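Local coordinates for haloacid dehalogenase-like hydrolase (Salmonella enterica subsp. enterica serovar Typhi, PDB 4EZE), which probably hydrolyses O-phosphoserine to serine and phosphate as a magnesium-dependent phosphatase, the last step of L-serine biosynthesis, at residues A[100-103]-A[104-107]; A[148-151]-A[152-156]. All blocks are in the same frame, centred on the assembly; numbering follows the deposited sequence.

Contact 1. Residues A[100-103]-A[104-107]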
loop_
_atom_site.group_PDB
_atom_site.type_symbol
_atom_site.label_atom_id
_atom_site.label_comp_id
_atom_site.label_asym_id
_atom_site.label_seq_id
_atom_site.Cartn_x
_atom_site.Cartn_y
_atom_site.Cartn_z
ATOM N N ILE A 100 8.769 -12.846 3.362
ATOM C CA ILE A 100 9.626 -13.308 4.427
ATOM C C ILE A 100 8.942 -12.909 5.715
ATOM O O ILE A 100 8.798 -11.733 6.014
ATOM C CB ILE A 100 11.015 -12.684 4.347
ATOM C CG1 ILE A 100 11.776 -13.274 3.156
ATOM C CG2 ILE A 100 11.785 -12.951 5.631
ATOM C CD1 ILE A 100 12.968 -12.424 2.769
ATOM N N LYS A 101 8.483 -13.902 6.462
ATOM C CA LYS A 101 7.746 -13.629 7.686
ATOM C C LYS A 101 8.536 -12.728 8.633
ATOM O O LYS A 101 9.657 -13.029 9.015
ATOM C CB LYS A 101 7.363 -14.929 8.366
ATOM C CG LYS A 101 6.573 -14.753 9.649
ATOM C CD LYS A 101 6.114 -16.114 10.161
ATOM C CE LYS A 101 5.439 -16.029 11.518
ATOM N NZ LYS A 101 4.740 -17.309 11.826
ATOM N N PRO A 102 7.950 -11.587 8.998
ATOM C CA PRO A 102 8.632 -10.724 9.931
ATOM C C PRO A 102 8.735 -11.372 11.326
ATOM O O PRO A 102 7.889 -12.170 11.696
ATOM C CB PRO A 102 7.729 -9.483 9.976
ATOM C CG PRO A 102 6.839 -9.578 8.782
ATOM C CD PRO A 102 6.657 -11.041 8.558
ATOM N N GLN A 103 9.775 -11.031 12.076
ATOM C CA GLN A 103 9.933 -11.497 13.448
ATOM C C GLN A 103 10.486 -10.355 14.282
ATOM O O GLN A 103 11.569 -9.855 14.038
ATOM C CB GLN A 103 10.830 -12.739 13.518
ATOM C CG GLN A 103 10.049 -14.045 13.504
ATOM C CD GLN A 103 10.716 -15.128 12.668
ATOM O OE1 GLN A 103 11.936 -15.123 12.490
ATOM N NE2 GLN A 103 9.912 -16.061 12.145
ATOM N N PRO A 104 9.699 -9.903 15.249
ATOM C CA PRO A 104 8.437 -10.553 15.517
ATOM C C PRO A 104 7.360 -10.176 14.473
ATOM O O PRO A 104 7.528 -9.213 13.721
ATOM C CB PRO A 104 8.065 -9.992 16.890
ATOM C CG PRO A 104 8.730 -8.645 16.949
ATOM C CD PRO A 104 9.798 -8.585 15.894
ATOM N N LEU A 105 6.264 -10.930 14.442
ATOM C CA LEU A 105 5.136 -10.621 13.584
ATOM C C LEU A 105 4.408 -9.421 14.164
ATOM O O LEU A 105 4.272 -9.311 15.368
ATOM C CB LEU A 105 4.188 -11.816 13.510
ATOM C CG LEU A 105 3.170 -11.772 12.374
ATOM C CD1 LEU A 105 3.845 -12.006 11.028
ATOM C CD2 LEU A 105 2.072 -12.796 12.594
ATOM N N PRO A 106 3.930 -8.515 13.301
ATOM C CA PRO A 106 3.175 -7.380 13.784
ATOM C C PRO A 106 1.893 -7.856 14.426
ATOM O O PRO A 106 1.329 -8.880 14.007
ATOM C CB PRO A 106 2.849 -6.603 12.500
ATOM C CG PRO A 106 3.876 -7.050 11.527
ATOM C CD PRO A 106 4.052 -8.502 11.840
ATOM N N ALA A 107 1.418 -7.135 15.436
ATOM C CA ALA A 107 0.212 -7.571 16.130
ATOM C C ALA A 107 -0.439 -6.428 16.903
ATOM O O ALA A 107 0.262 -5.568 17.444
ATOM C CB ALA A 107 0.541 -8.747 17.046
#
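P102 and L105 meet across a sharp turn whose corner is Q103 and P104. The peptide bond between Q103 and P104 is cis. It brings the CA atoms of Q103 and P104 to 2.7 Å from each other and reverses the chain within four residues. The CA atoms of P102 and L105 end up 5.1 Å apart. The ring of P104 hangs on the outside of the bend. O of P104 lies 3.8 Å from CB of P102. The Q103 side chain leads away from the turn and is bent at chi2. No hydrogen bond closes the turn. O of P102 and N of L105 are 3.4 Å apart, but the N-H does not point well at the oxygen.

The side chains that meet across the turn are apolar. The carbon CD1 of L105 sits 3.9 Å from CD of P102, at the nitrogen end of the proline ring, and the two side chains slant across each other. L105 reaches this place because CG is anti to the backbone N (chi1 -165°). CG of K101 also approaches CD1 of L105, at 4.1 Å, and these two side chains cross nearly at right angles. Beyond CG the K101 chain is extended, and its NZ forms a salt bridge with D315. CB of P102, on the CA side of the ring, lies 4.2 Å from CD of P106. P102 and P106 both rest on T283 of strand 283-287.

The backbone angles of Q103 and P104 (-77°/166° at P104) are those of a type VIb1 turn, a reverse turn with a cis proline at its third position. Here it lies in the linker between the antiparallel N-terminal sheet and the parallel sheet of the HAD core.

Contact 2. Residues A[148-151]-A[152-156]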
loop_
_atom_site.group_PDB
_atom_site.type_symbol
_atom_site.label_atom_id
_atom_site.label_comp_id
_atom_site.label_asym_id
_atom_site.label_seq_id
_atom_site.Cartn_x
_atom_site.Cartn_y
_atom_site.Cartn_z
ATOM N N GLY A 148 11.133 17.108 -12.409
ATOM C CA GLY A 148 11.873 17.788 -11.363
ATOM C C GLY A 148 11.831 19.282 -11.533
ATOM O O GLY A 148 12.411 20.030 -10.759
ATOM N N LYS A 149 11.109 19.719 -12.547
ATOM C CA LYS A 149 10.943 21.132 -12.840
ATOM C C LYS A 149 10.122 21.867 -11.778
ATOM O O LYS A 149 10.202 23.086 -11.654
ATOM C CB LYS A 149 10.305 21.298 -14.219
ATOM C CG LYS A 149 11.116 22.140 -15.190
ATOM C CD LYS A 149 10.457 22.190 -16.566
ATOM C CE LYS A 149 10.173 20.795 -17.119
ATOM N NZ LYS A 149 11.404 20.058 -17.528
ATOM N N LEU A 150 9.297 21.125 -11.046
ATOM C CA LEU A 150 8.388 21.725 -10.074
ATOM C C LEU A 150 8.285 20.951 -8.765
ATOM O O LEU A 150 8.396 19.730 -8.748
ATOM C CB LEU A 150 7.003 21.832 -10.699
ATOM C CG LEU A 150 5.979 22.789 -10.104
ATOM C CD1 LEU A 150 6.488 24.209 -10.179
ATOM C CD2 LEU A 150 4.686 22.648 -10.878
ATOM N N ASP A 151 8.064 21.667 -7.666
ATOM C CA ASP A 151 7.872 21.039 -6.361
ATOM C C ASP A 151 6.537 20.311 -6.260
ATOM O O ASP A 151 5.543 20.742 -6.823
ATOM C CB ASP A 151 7.971 22.064 -5.235
ATOM C CG ASP A 151 7.994 21.414 -3.872
ATOM O OD1 ASP A 151 7.670 22.090 -2.879
ATOM O OD2 ASP A 151 8.336 20.218 -3.794
ATOM N N PHE A 152 6.523 19.211 -5.522
ATOM C CA PHE A 152 5.327 18.399 -5.359
ATOM C C PHE A 152 4.172 19.144 -4.703
ATOM O O PHE A 152 3.018 18.933 -5.056
ATOM C CB PHE A 152 5.657 17.137 -4.586
ATOM C CG PHE A 152 6.802 16.381 -5.160
ATOM C CD1 PHE A 152 6.661 15.695 -6.351
ATOM C CD2 PHE A 152 8.026 16.365 -4.523
ATOM C CE1 PHE A 152 7.714 15.000 -6.888
ATOM C CE2 PHE A 152 9.080 15.671 -5.056
ATOM C CZ PHE A 152 8.926 14.986 -6.241
ATOM N N ASN A 153 4.472 19.989 -3.730
ATOM C CA ASN A 153 3.428 20.785 -3.119
ATOM C C ASN A 153 2.827 21.708 -4.163
ATOM O O ASN A 153 1.619 21.883 -4.234
ATOM C CB ASN A 153 3.971 21.599 -1.950
ATOM C CG ASN A 153 4.154 20.774 -0.700
ATOM O OD1 ASN A 153 4.278 19.564 -0.760
ATOM N ND2 ASN A 153 4.173 21.434 0.440
ATOM N N ALA A 154 3.693 22.285 -4.987
ATOM C CA ALA A 154 3.269 23.196 -6.043
ATOM C C ALA A 154 2.549 22.400 -7.143
ATOM O O ALA A 154 1.623 22.901 -7.788
ATOM C CB ALA A 154 4.464 23.975 -6.588
ATOM N N SER A 155 2.939 21.141 -7.316
ATOM C CA SER A 155 2.171 20.236 -8.164
ATOM C C SER A 155 0.762 20.105 -7.611
ATOM O O SER A 155 -0.230 20.279 -8.331
ATOM C CB SER A 155 2.819 18.859 -8.203
ATOM O OG SER A 155 1.897 17.876 -8.645
ATOM N N PHE A 156 0.670 19.800 -6.321
ATOM C CA PHE A 156 -0.639 19.658 -5.696
ATOM C C PHE A 156 -1.449 20.966 -5.770
ATOM O O PHE A 156 -2.623 20.970 -6.143
ATOM C CB PHE A 156 -0.513 19.170 -4.238
ATOM C CG PHE A 156 -1.837 19.001 -3.558
ATOM C CD1 PHE A 156 -2.592 17.858 -3.765
ATOM C CD2 PHE A 156 -2.361 20.010 -2.760
ATOM C CE1 PHE A 156 -3.841 17.718 -3.177
ATOM C CE2 PHE A 156 -3.610 19.872 -2.160
ATOM C CZ PHE A 156 -4.354 18.720 -2.371
#
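D151 takes the N-cap position of helix 152-161, and L150 packs on its first turn, in the helical region inserted between strands 110-113 and 197-202. That position is the one of the C1 cap domain in phosphoserine phosphatases of the HAD superfamily. The preceding helix 135-146 ends in a Schellman motif at G148, which has positive phi. D151 follows three residues later.

The D151 side chain is not a classical cap. CG is anti to the backbone N (chi1 -171°), which turns the carboxylate back over the first N-H of the helix. OD2 of D151 accepts only a weak bond from N of F152, 2.7 Å long and strongly bent at 120°. OD2 also stands obliquely beside the F152 ring. The other oxygen, OD1, lies 3.8 Å from CB of N153. The side chains of D151 and N153 run side by side in the same direction, with carboxylate and amide planes 15° apart. The negative charge at the start of the helix would probably interact well with its dipole.

CG of L150 lies 4.0 Å from CB of A154, and the L150 side chain also touches Q144 of helix 135-146. S155 faces A145 of that same helix, so both residues join the two helices. OG of S155 is hydrogen-bonded to NE of R159, one turn on. N of S155 gives its hydrogen to O of D151 at 2.7 Å, the i to i+4 pattern of the helix.

In the fold
Contact 1 and contact 2 do not touch. Their centres are 37 Å apart, their nearest atoms about 29 Å, and they lie on opposite sides of the chain's centre. They follow one another along the chain. Contact 1 is in the linker that leads into strand 110-113, and contact 2 is in the helical insertion after it. Between them in sequence comes D114, the predicted nucleophile, which binds the sodium ion with D116 and D270. Contact 2 is the one nearer this site: the S155 side chain is about 11 Å from that of D116, and the F152 side chain about 12 Å from the sodium ion. Contact 1 is away from the site.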